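Local coordinates for flagellar motor switch protein FliG (Thermotoga maritima, PDB 3AJC) that probably forms part of the switch complex at the base of the flagellar basal body, which interacts with chemotaxis proteins such as CheY and with the motor components that determine the direction of flagellar rotation, at residues Q144-E149 / Q202-I207; A158-S163 / E187-V192. All coordinates share one frame; numbering follows the deposited sequence.

Interaction 1. Residues Q144-E149 / Q202-I207; sequences QLVLRE and QKIINI
I207 and V146 each hold a methyl branch opposite the backbone N: CG2 of I207, with CG1 on the other branch at chi1 -70°, and CG1 of V146 (chi1 176°), and these two methyls meet between the helices at 4.2 Å. The same V146 CG1 lies 4.2 Å from I204 CG2, so one valine methyl touches two isoleucines one turn apart on helix 194-213; the V146 and I204 side chains cross at about a right angle. E149, three residues further along the chain, adds aliphatic carbon: its CB rests on I207 CG2 at 3.7 Å. The extended I207 chain carries CD1 past this point to the backbone of E149, 3.1 Å from the carbonyl O, a close contact that is not a hydrogen bond. Beyond CB the E149 chain bends, and OE2 makes a long, weak ion pair with R210 of helix 194-213. Shortening I207 to an alanine is likely to leave V146 CG1 with only the I204 methyl of its two isoleucine partners and to open a gap beside E149 CB. I208 and L211 also touch V146, and L155 and A158 touch I204. The contact is thus apolar packing of V146 and E149 against helix 194-213, within the all-helical C-terminal domain of FliG, away from the FliM-binding motif.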
loop_
_atom_site.group_PDB
_atom_site.type_symbol
_atom_site.label_atom_id
_atom_site.label_comp_id
_atom_site.label_asym_id
_atom_site.label_seq_id
_atom_site.Cartn_x
_atom_site.Cartn_y
_atom_site.Cartn_z
ATOM N N GLN A 144 13.957 -13.198 -10.441
ATOM C CA GLN A 144 15.396 -13.074 -10.678
ATOM C C GLN A 144 15.710 -11.637 -11.105
ATOM O O GLN A 144 16.675 -11.030 -10.649
ATOM C CB GLN A 144 15.836 -14.052 -11.768
ATOM C CG GLN A 144 15.890 -15.509 -11.315
ATOM C CD GLN A 144 15.698 -16.500 -12.461
ATOM O OE1 GLN A 144 16.062 -16.226 -13.605
ATOM N NE2 GLN A 144 15.134 -17.665 -12.148
ATOM N N LEU A 145 14.883 -11.092 -11.983
ATOM C CA LEU A 145 15.058 -9.720 -12.439
ATOM C C LEU A 145 15.156 -8.798 -11.212
ATOM O O LEU A 145 16.039 -7.939 -11.119
ATOM C CB LEU A 145 13.849 -9.307 -13.280
ATOM C CG LEU A 145 13.990 -8.144 -14.261
ATOM C CD1 LEU A 145 14.458 -8.700 -15.613
ATOM C CD2 LEU A 145 12.649 -7.425 -14.421
ATOM N N VAL A 146 14.234 -8.994 -10.270
ATOM C CA VAL A 146 14.172 -8.193 -9.055
ATOM C C VAL A 146 15.394 -8.370 -8.148
ATOM O O VAL A 146 15.939 -7.390 -7.636
ATOM C CB VAL A 146 12.879 -8.536 -8.256
ATOM C CG1 VAL A 146 12.838 -7.778 -6.920
ATOM C CG2 VAL A 146 11.661 -8.199 -9.100
ATOM N N LEU A 147 15.814 -9.616 -7.957
ATOM C CA LEU A 147 16.953 -9.932 -7.101
ATOM C C LEU A 147 18.254 -9.211 -7.467
ATOM O O LEU A 147 19.013 -8.790 -6.588
ATOM C CB LEU A 147 17.178 -11.445 -7.082
ATOM C CG LEU A 147 16.044 -12.242 -6.424
ATOM C CD1 LEU A 147 16.429 -13.704 -6.356
ATOM C CD2 LEU A 147 15.769 -11.710 -5.028
ATOM N N ARG A 148 18.508 -9.048 -8.757
ATOM C CA ARG A 148 19.720 -8.362 -9.184
ATOM C C ARG A 148 19.748 -6.909 -8.722
ATOM O O ARG A 148 20.795 -6.262 -8.763
ATOM C CB ARG A 148 19.854 -8.426 -10.708
ATOM C CG ARG A 148 20.251 -9.808 -11.221
ATOM C CD ARG A 148 20.256 -9.869 -12.745
ATOM N NE ARG A 148 18.955 -9.513 -13.298
ATOM C CZ ARG A 148 18.590 -9.746 -14.554
ATOM N NH1 ARG A 148 19.436 -10.341 -15.388
ATOM N NH2 ARG A 148 17.382 -9.388 -14.980
ATOM N N GLU A 149 18.600 -6.407 -8.267
ATOM C CA GLU A 149 18.488 -5.020 -7.816
ATOM C C GLU A 149 18.455 -4.881 -6.297
ATOM O O GLU A 149 18.265 -3.780 -5.781
ATOM C CB GLU A 149 17.215 -4.408 -8.389
ATOM C CG GLU A 149 17.029 -4.669 -9.876
ATOM C CD GLU A 149 17.716 -3.636 -10.744
ATOM O OE1 GLU A 149 17.927 -3.914 -11.946
ATOM O OE2 GLU A 149 18.032 -2.539 -10.228
ATOM N N GLN A 202 9.742 -2.643 1.987
ATOM C CA GLN A 202 9.228 -1.513 1.218
ATOM C C GLN A 202 10.177 -1.187 0.055
ATOM O O GLN A 202 9.741 -0.873 -1.055
ATOM C CB GLN A 202 9.107 -0.285 2.118
ATOM C CG GLN A 202 8.607 0.922 1.383
ATOM C CD GLN A 202 7.101 0.902 1.218
ATOM O OE1 GLN A 202 6.500 -0.141 0.927
ATOM N NE2 GLN A 202 6.476 2.064 1.406
ATOM N N LYS A 203 11.478 -1.255 0.334
ATOM C CA LYS A 203 12.515 -0.980 -0.657
ATOM C C LYS A 203 12.438 -1.956 -1.827
ATOM O O LYS A 203 12.598 -1.574 -2.985
ATOM C CB LYS A 203 13.887 -1.104 0.004
ATOM C CG LYS A 203 14.720 0.154 -0.006
ATOM C CD LYS A 203 15.671 0.156 1.179
ATOM C CE LYS A 203 16.658 1.306 1.108
ATOM N NZ LYS A 203 17.471 1.395 2.360
ATOM N N ILE A 204 12.214 -3.228 -1.516
ATOM C CA ILE A 204 12.120 -4.244 -2.551
ATOM C C ILE A 204 10.846 -4.022 -3.362
ATOM O O ILE A 204 10.842 -4.170 -4.585
ATOM C CB ILE A 204 12.101 -5.652 -1.941
ATOM C CG1 ILE A 204 13.430 -5.911 -1.207
ATOM C CG2 ILE A 204 11.827 -6.686 -3.034
ATOM C CD1 ILE A 204 13.607 -7.355 -0.671
ATOM N N ILE A 205 9.770 -3.658 -2.671
ATOM C CA ILE A 205 8.495 -3.398 -3.319
ATOM C C ILE A 205 8.635 -2.240 -4.296
ATOM O O ILE A 205 8.090 -2.282 -5.395
ATOM C CB ILE A 205 7.404 -3.057 -2.281
ATOM C CG1 ILE A 205 7.028 -4.321 -1.502
ATOM C CG2 ILE A 205 6.174 -2.460 -2.983
ATOM C CD1 ILE A 205 6.081 -4.082 -0.356
ATOM N N ASN A 206 9.360 -1.201 -3.889
ATOM C CA ASN A 206 9.566 -0.056 -4.767
ATOM C C ASN A 206 10.317 -0.498 -6.022
ATOM O O ASN A 206 10.019 -0.040 -7.124
ATOM C CB ASN A 206 10.331 1.055 -4.036
ATOM C CG ASN A 206 9.524 1.663 -2.904
ATOM O OD1 ASN A 206 8.301 1.705 -2.958
ATOM N ND2 ASN A 206 10.210 2.145 -1.875
ATOM N N ILE A 207 11.281 -1.400 -5.852
ATOM C CA ILE A 207 12.042 -1.926 -6.983
ATOM C C ILE A 207 11.068 -2.599 -7.957
ATOM O O ILE A 207 11.151 -2.414 -9.165
ATOM C CB ILE A 207 13.101 -2.972 -6.523
ATOM C CG1 ILE A 207 14.229 -2.276 -5.759
ATOM C CG2 ILE A 207 13.644 -3.743 -7.722
ATOM C CD1 ILE A 207 15.276 -3.234 -5.239
#

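Interaction 2. Residues A158-S163 / E187-V192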
loop_
_atom_site.group_PDB
_atom_site.type_symbol
_atom_site.label_atom_id
_atom_site.label_comp_id
_atom_site.label_asym_id
_atom_site.label_seq_id
_atom_site.Cartn_x
_atom_site.Cartn_y
_atom_site.Cartn_z
ATOM N N ALA A 158 14.464 -8.152 4.896
ATOM C CA ALA A 158 13.145 -8.403 4.327
ATOM C C ALA A 158 12.665 -9.839 4.558
ATOM O O ALA A 158 11.465 -10.078 4.751
ATOM C CB ALA A 158 13.166 -8.095 2.833
ATOM N N LEU A 159 13.597 -10.787 4.544
ATOM C CA LEU A 159 13.265 -12.194 4.726
ATOM C C LEU A 159 12.893 -12.557 6.161
ATOM O O LEU A 159 12.163 -13.517 6.391
ATOM C CB LEU A 159 14.417 -13.077 4.241
ATOM C CG LEU A 159 14.581 -13.113 2.722
ATOM C CD1 LEU A 159 15.807 -13.926 2.325
ATOM C CD2 LEU A 159 13.324 -13.707 2.120
ATOM N N LYS A 160 13.388 -11.799 7.130
ATOM C CA LYS A 160 13.039 -12.082 8.513
ATOM C C LYS A 160 11.547 -11.839 8.728
ATOM O O LYS A 160 11.001 -12.176 9.774
ATOM C CB LYS A 160 13.848 -11.206 9.467
ATOM C CG LYS A 160 15.301 -11.616 9.599
ATOM C CD LYS A 160 15.977 -10.857 10.726
ATOM C CE LYS A 160 17.335 -11.466 11.061
ATOM N NZ LYS A 160 17.216 -12.890 11.502
ATOM N N GLY A 161 10.891 -11.251 7.734
ATOM C CA GLY A 161 9.470 -10.987 7.846
ATOM C C GLY A 161 8.666 -11.633 6.728
ATOM O O GLY A 161 7.585 -11.154 6.372
ATOM N N ALA A 162 9.186 -12.721 6.166
ATOM C CA ALA A 162 8.499 -13.420 5.083
ATOM C C ALA A 162 8.077 -14.840 5.463
ATOM O O ALA A 162 8.635 -15.441 6.374
ATOM C CB ALA A 162 9.398 -13.468 3.850
ATOM N N SER A 163 7.088 -15.371 4.752
ATOM C CA SER A 163 6.623 -16.730 5.001
ATOM C C SER A 163 7.678 -17.689 4.466
ATOM O O SER A 163 8.368 -17.384 3.495
ATOM C CB SER A 163 5.290 -16.983 4.291
ATOM O OG SER A 163 5.405 -16.802 2.888
ATOM N N GLU A 187 23.488 -15.559 9.318
ATOM C CA GLU A 187 24.217 -16.168 10.427
ATOM C C GLU A 187 24.783 -15.168 11.429
ATOM O O GLU A 187 24.735 -15.405 12.635
ATOM C CB GLU A 187 25.360 -17.029 9.894
ATOM C CG GLU A 187 24.904 -18.299 9.201
ATOM C CD GLU A 187 26.049 -19.039 8.535
ATOM O OE1 GLU A 187 25.827 -20.172 8.052
ATOM O OE2 GLU A 187 27.167 -18.483 8.489
ATOM N N TYR A 188 25.327 -14.059 10.933
ATOM C CA TYR A 188 25.912 -13.052 11.814
ATOM C C TYR A 188 25.091 -11.778 11.902
ATOM O O TYR A 188 25.623 -10.712 12.218
ATOM C CB TYR A 188 27.326 -12.689 11.355
ATOM C CG TYR A 188 28.258 -13.867 11.243
ATOM C CD1 TYR A 188 28.532 -14.443 10.004
ATOM C CD2 TYR A 188 28.862 -14.411 12.373
ATOM C CE1 TYR A 188 29.387 -15.530 9.892
ATOM C CE2 TYR A 188 29.717 -15.500 12.274
ATOM C CZ TYR A 188 29.977 -16.054 11.033
ATOM O OH TYR A 188 30.830 -17.127 10.936
ATOM N N MET A 189 23.800 -11.880 11.616
ATOM C CA MET A 189 22.941 -10.711 11.679
ATOM C C MET A 189 22.386 -10.529 13.088
ATOM O O MET A 189 22.689 -9.546 13.750
ATOM C CB MET A 189 21.802 -10.832 10.665
ATOM C CG MET A 189 20.815 -9.685 10.704
ATOM S SD MET A 189 19.723 -9.722 9.277
ATOM C CE MET A 189 20.168 -8.226 8.500
ATOM N N GLY A 190 21.586 -11.482 13.552
ATOM C CA GLY A 190 21.022 -11.363 14.884
ATOM C C GLY A 190 19.677 -10.654 14.881
ATOM O O GLY A 190 19.119 -10.396 13.813
ATOM N N PRO A 191 19.123 -10.329 16.062
ATOM C CA PRO A 191 17.827 -9.646 16.144
ATOM C C PRO A 191 17.878 -8.240 15.556
ATOM O O PRO A 191 18.900 -7.555 15.639
ATOM C CB PRO A 191 17.533 -9.638 17.645
ATOM C CG PRO A 191 18.261 -10.860 18.140
ATOM C CD PRO A 191 19.573 -10.743 17.401
ATOM N N VAL A 192 16.769 -7.812 14.964
ATOM C CA VAL A 192 16.707 -6.495 14.351
ATOM C C VAL A 192 15.393 -5.785 14.638
ATOM O O VAL A 192 14.379 -6.420 14.925
ATOM C CB VAL A 192 16.883 -6.597 12.816
ATOM C CG1 VAL A 192 18.225 -7.239 12.486
ATOM C CG2 VAL A 192 15.749 -7.416 12.211
#
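K160, M189 and V192 meet through aliphatic carbon and sulfur, in a contact at the surface. The apolar part is carried by the lysine chain: K160 CE lies 3.5 Å from M189 SD, and K160 CD lies 3.8 Å from V192 CG2. Lysine and methionine run alongside each other in opposite directions, whereas the valine is met at a slant. M189 has CG opposite its backbone N (chi1 177°) and stays extended through chi2, which carries the sulfur out to the lysine. Both M189 and V192 also touch L157 of helix 152-159, M189 reaching A156 of the same helix as well and V192 reaching V197 of helix 194-213.

The polar part makes no hydrogen bond. K160 CE is 3.4 Å from G190 O and NZ is 3.9 Å from the same oxygen, a distance too long for such a bond; the chain turns at chi4 (-60°) next to this carbonyl. G190 has a positive phi (91°), a conformation in which a side chain would be jammed against the preceding carbonyl O.

Hydrogen bonds shape the turn on the lysine's side. L159 to A162 form a type I turn, with A162 N bonded to L159 O at 3.1 Å, and Q201 NE2 of helix 194-213 binds both A158 O and G161 O. This is loop-against-turn packing in the C-terminal domain of FliG, where two interhelical connections meet.

Both interactions lie in the C-terminal domain of FliG, their centres about 17 Å apart, and share helix 194-213 as a common neighbour: interaction 1 uses its 202-207 part, while the loop of interaction 2 leads into its start. Along the chain the order is 144-149, 158-163, 187-192, 202-207, so interaction 2 is nested within the span closed by interaction 1. Helices 140-147 and 152-159 are consecutive, and the two contacts meet directly where I204 CD1 packs on A158 CB at 3.6 Å. The long helix therefore ties the partly buried packing of interaction 1 to the surface contact of interaction 2, both away from the EHPQR-motif.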